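Local coordinates for protein DMATS type aromatic prenyltransferase (PDB 6ZRY) that probably transfers a dimethylallyl group to the indole ring of tryptophan, as an aromatic prenyltransferase of the DMATS type with an ABBA-barrel fold, at residues G205-V210 / T263-A268; S229-V234 / D269-Y274. One frame throughout, in Å; residues are numbered along the deposited sequence.

Contact 1 of 2, residues G205-V210 / T263-A268; sequences GPQARV and TFTEGA
Gln207 and Ala208 meet Glu266 where two neighbouring antiparallel strands of the ABBA barrel, 209-220 and 258-265, fray into loops. The Gln207 side chain crosses Glu266 at a slant, its amide plane 61° from the carboxylate. CB of Gln207 lies 3.3 Å from Glu266 OE1. The same oxygen takes the backbone N-H of Ala208, with N to OE1 at 2.7 Å and the bond nearly straight. It is met on its anti side, close to the carboxylate plane. Arg112 adds a long, weak ion pair to this carboxylate. The Ala208 carbonyl accepts a weak bond from Glu266 N.

Arg209 pairs with Thr265 as a non-hydrogen-bonded pair, and its side chain lies on the same sheet face as that of Thr265. A bend at chi3 (-93°) turns the guanidinium so that Thr263 CG2 sits over one of its faces, 3.7 Å from NH2. A water accepts from Arg209 NE. In one of the two conformers of Thr265, OG1 also bonds this water, so the bridge between the two side chains is less certain.

Val210 and Phe264 form the hydrogen-bonded pair, with side chains on the other face, against helices 159-170 and 174-182. Val210 N gives to Phe264 O at 3.1 Å. In return, Phe264 N gives to Val210 O at 2.8 Å.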
# COMPACT_ATOMS: atom_id res chain seq x y z
N GLY A 205 4.32 18.66 5.44
CA GLY A 205 3.99 19.48 4.25
C GLY A 205 3.44 20.85 4.68
O GLY A 205 3.33 21.13 5.87
N PRO A 206 3.05 21.72 3.72
CA PRO A 206 2.46 23.01 4.04
C PRO A 206 1.16 22.89 4.85
O PRO A 206 0.87 23.77 5.59
CB PRO A 206 2.17 23.65 2.66
CG PRO A 206 2.15 22.46 1.69
CD PRO A 206 3.14 21.48 2.26
N GLN A 207 0.41 21.80 4.68
CA GLN A 207 -0.85 21.57 5.44
C GLN A 207 -0.93 20.09 5.86
O GLN A 207 -0.25 19.23 5.25
CB GLN A 207 -2.04 22.05 4.61
CG GLN A 207 -2.07 21.53 3.19
CD GLN A 207 -3.22 22.10 2.39
OE1 GLN A 207 -4.04 22.87 2.90
NE2 GLN A 207 -3.27 21.72 1.12
N ALA A 208 -1.68 19.82 6.91
CA ALA A 208 -1.92 18.46 7.41
C ALA A 208 -2.65 17.68 6.32
O ALA A 208 -3.58 18.25 5.67
CB ALA A 208 -2.69 18.51 8.71
N ARG A 209 -2.27 16.44 6.13
CA ARG A 209 -2.87 15.54 5.11
C ARG A 209 -2.71 14.11 5.60
O ARG A 209 -1.62 13.76 6.09
CB ARG A 209 -2.19 15.82 3.78
CG ARG A 209 -2.51 14.82 2.68
CD ARG A 209 -1.77 15.24 1.41
NE ARG A 209 -2.66 16.07 0.63
CZ ARG A 209 -3.13 15.77 -0.58
NH1 ARG A 209 -3.96 16.60 -1.19
NH2 ARG A 209 -2.75 14.65 -1.18
N VAL A 210 -3.78 13.34 5.56
CA VAL A 210 -3.80 11.91 5.99
C VAL A 210 -4.53 11.10 4.92
O VAL A 210 -5.56 11.58 4.38
CB VAL A 210 -4.48 11.74 7.35
CG1 VAL A 210 -4.67 10.27 7.72
CG2 VAL A 210 -3.76 12.51 8.45
N THR A 263 -8.48 10.60 1.18
CA THR A 263 -7.49 11.65 1.42
C THR A 263 -8.18 12.80 2.16
O THR A 263 -9.10 13.38 1.58
CB THR A 263 -6.83 12.11 0.13
OG1 THR A 263 -6.21 10.97 -0.45
CG2 THR A 263 -5.76 13.14 0.38
N PHE A 264 -7.74 13.06 3.38
CA PHE A 264 -8.23 14.14 4.28
C PHE A 264 -7.25 15.29 4.22
O PHE A 264 -6.01 15.06 4.38
CB PHE A 264 -8.38 13.65 5.72
CG PHE A 264 -9.26 12.45 5.90
CD1 PHE A 264 -10.46 12.33 5.20
CD2 PHE A 264 -8.91 11.43 6.77
CE1 PHE A 264 -11.29 11.24 5.39
CE2 PHE A 264 -9.75 10.33 6.94
CZ PHE A 264 -10.93 10.23 6.24
N THR A 265 -7.76 16.48 3.99
CA THR A 265 -6.94 17.70 3.88
C THR A 265 -7.54 18.81 4.75
O THR A 265 -8.77 18.77 5.02
CB THR A 265 -6.79 18.06 2.40
OG1 THR A 265 -5.74 19.02 2.37
CG2 THR A 265 -8.07 18.57 1.78
N GLU A 266 -6.69 19.75 5.17
CA GLU A 266 -7.06 20.92 6.00
C GLU A 266 -8.14 21.76 5.31
O GLU A 266 -8.03 22.01 4.10
CB GLU A 266 -5.86 21.81 6.21
CG GLU A 266 -4.92 21.33 7.27
CD GLU A 266 -3.92 22.40 7.66
OE1 GLU A 266 -2.76 22.07 7.81
OE2 GLU A 266 -4.33 23.58 7.78
N GLY A 267 -9.14 22.18 6.08
CA GLY A 267 -10.15 23.14 5.65
C GLY A 267 -11.26 22.53 4.80
O GLY A 267 -12.16 23.28 4.42
N ALA A 268 -11.22 21.22 4.51
CA ALA A 268 -12.26 20.51 3.72
C ALA A 268 -13.15 19.73 4.67
O ALA A 268 -12.63 19.27 5.74
CB ALA A 268 -11.62 19.61 2.69
O HOH W 1 -3.34 18.90 0.92

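Contact 2 of 2, residues S229-V234 / D269-Y274; sequences SVVDGV and DRPVGY
Val231 packs between Pro271 and Tyr274, where the loop joining helices 221-228 and 236-247 meets the connection into strand 273-278. This is the tight part of the contact. The two methyls of Val231 divide the work. CG1, anti to the backbone N (chi1 -177°), lies 3.4 Å from the carbonyl oxygen of Pro271 and also faces Gly273 N. That buried amide has no partner in the model. CG2 touches Pro271 CB and Tyr274 CB, each at 3.8 Å.

Val234 brings CG1 to the same Tyr274 CB, crossing the tyrosine side chain at about a right angle. Val230 crosses the proline obliquely, its CG2 against Pro271 CG. One backbone bond pins the loop: Asp232 N gives to Pro271 O at 3.2 Å. It falls in the type II turn from Val231 to Val234, with Gly233 at positive phi. An alanine in place of Val231 would probably open a gap against Pro271 and Tyr274 CB, with both valine methyl contacts lost.

The solvent side is looser. Asp232 crosses Arg270 without a salt bridge: OD1 meets the aliphatic CB at 3.5 Å. CD of Arg270 lies 3.3 Å from Val230 O. Arg270 NH1 turns back to the carbonyl oxygen of Asp269, approached from above the carbonyl plane. It also has a long ion pair with Asp269 OD2, which lies well out of the guanidinium plane, so only the charges meet. Asp269 binds calcium in a structure of this protein, though none is bound to this chain.

Pro271 also packs on Tyr262 and Phe264 of strand 258-265, and Tyr274 stacks edge-to-face with Tyr262. Helix 174-182 covers Val230, while Tyr274 also touches helices 221-228 and 236-247.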
# COMPACT_ATOMS: atom_id res chain seq x y z
N SER A 229 -18.83 7.63 -2.27
CA SER A 229 -19.63 8.79 -2.72
C SER A 229 -19.55 9.96 -1.73
O SER A 229 -19.99 11.05 -2.13
CB SER A 229 -21.07 8.39 -3.01
OG SER A 229 -21.72 7.94 -1.86
N VAL A 230 -18.97 9.80 -0.52
CA VAL A 230 -18.72 10.98 0.38
C VAL A 230 -17.59 11.84 -0.19
O VAL A 230 -17.47 13.00 0.23
CB VAL A 230 -18.44 10.63 1.86
CG1 VAL A 230 -19.59 9.87 2.50
CG2 VAL A 230 -17.12 9.89 2.06
N VAL A 231 -16.77 11.30 -1.10
CA VAL A 231 -15.63 12.05 -1.68
C VAL A 231 -16.13 12.98 -2.79
O VAL A 231 -16.85 12.50 -3.72
CB VAL A 231 -14.56 11.11 -2.21
CG1 VAL A 231 -13.35 11.87 -2.76
CG2 VAL A 231 -14.15 10.08 -1.14
N ASP A 232 -15.64 14.21 -2.75
CA ASP A 232 -15.77 15.25 -3.79
C ASP A 232 -15.46 14.70 -5.16
O ASP A 232 -14.32 14.26 -5.38
CB ASP A 232 -14.78 16.40 -3.57
CG ASP A 232 -15.30 17.47 -2.66
OD1 ASP A 232 -16.30 17.22 -1.96
OD2 ASP A 232 -14.72 18.56 -2.68
N GLY A 233 -16.44 14.75 -6.05
CA GLY A 233 -16.25 14.62 -7.50
C GLY A 233 -15.96 13.20 -7.94
O GLY A 233 -15.63 13.05 -9.12
N VAL A 234 -16.12 12.18 -7.09
CA VAL A 234 -15.96 10.78 -7.56
C VAL A 234 -17.18 10.36 -8.37
O VAL A 234 -18.34 10.71 -8.00
CB VAL A 234 -15.67 9.75 -6.45
CG1 VAL A 234 -14.42 10.11 -5.69
CG2 VAL A 234 -16.86 9.55 -5.54
N ASP A 269 -14.45 19.55 4.35
CA ASP A 269 -15.35 18.72 5.18
C ASP A 269 -15.72 17.43 4.45
O ASP A 269 -16.44 16.62 5.02
CB ASP A 269 -16.56 19.52 5.67
CG ASP A 269 -17.65 19.76 4.63
OD1 ASP A 269 -17.40 19.47 3.43
OD2 ASP A 269 -18.80 20.25 5.06
N ARG A 270 -15.21 17.23 3.23
CA ARG A 270 -15.34 15.93 2.50
C ARG A 270 -13.93 15.50 2.09
O ARG A 270 -13.08 16.35 1.82
CB ARG A 270 -16.30 16.04 1.29
CG ARG A 270 -17.75 16.42 1.61
CD ARG A 270 -18.57 15.30 2.28
NE ARG A 270 -19.95 15.72 2.60
CZ ARG A 270 -20.32 16.38 3.72
NH1 ARG A 270 -19.44 16.69 4.65
NH2 ARG A 270 -21.60 16.73 3.90
N PRO A 271 -13.62 14.19 2.05
CA PRO A 271 -12.35 13.73 1.48
C PRO A 271 -12.21 14.31 0.07
O PRO A 271 -13.24 14.44 -0.58
CB PRO A 271 -12.44 12.21 1.45
CG PRO A 271 -13.53 11.87 2.50
CD PRO A 271 -14.46 13.07 2.52
N VAL A 272 -10.98 14.62 -0.36
CA VAL A 272 -10.67 15.30 -1.66
C VAL A 272 -10.03 14.31 -2.64
O VAL A 272 -9.69 14.73 -3.76
CB VAL A 272 -9.77 16.51 -1.44
CG1 VAL A 272 -10.48 17.57 -0.60
CG2 VAL A 272 -8.43 16.14 -0.82
N GLY A 273 -9.80 13.08 -2.22
CA GLY A 273 -9.20 12.04 -3.05
C GLY A 273 -9.71 10.73 -2.60
O GLY A 273 -9.98 10.61 -1.36
N TYR A 274 -9.90 9.81 -3.53
CA TYR A 274 -10.36 8.44 -3.28
C TYR A 274 -9.57 7.49 -4.16
O TYR A 274 -9.39 7.80 -5.34
CB TYR A 274 -11.84 8.30 -3.61
CG TYR A 274 -12.35 6.90 -3.40
CD1 TYR A 274 -12.62 6.43 -2.13
CD2 TYR A 274 -12.53 6.04 -4.48
CE1 TYR A 274 -13.05 5.14 -1.92
CE2 TYR A 274 -12.99 4.75 -4.29
CZ TYR A 274 -13.24 4.30 -3.01
OH TYR A 274 -13.68 3.04 -2.81

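The two contacts share one hairpin: contact 1 uses its strand 258-265, contact 2 the connection into strand 273-278. They touch directly. Thr263 probably bonds through its N to Gly273 O and through its O to Val272 N, and Thr263 O also packs against Pro271 CB. Both are partly buried and lie toward the outside of the barrel. Contact 1 joins strand to strand, so backbone bonds dominate, with a carboxylate and a water at its frayed end. Contact 2 joins a helix-linking loop to the hairpin and rests mainly on apolar packing with one backbone bond. Each has a buried apolar part and an exposed part carrying charged residues.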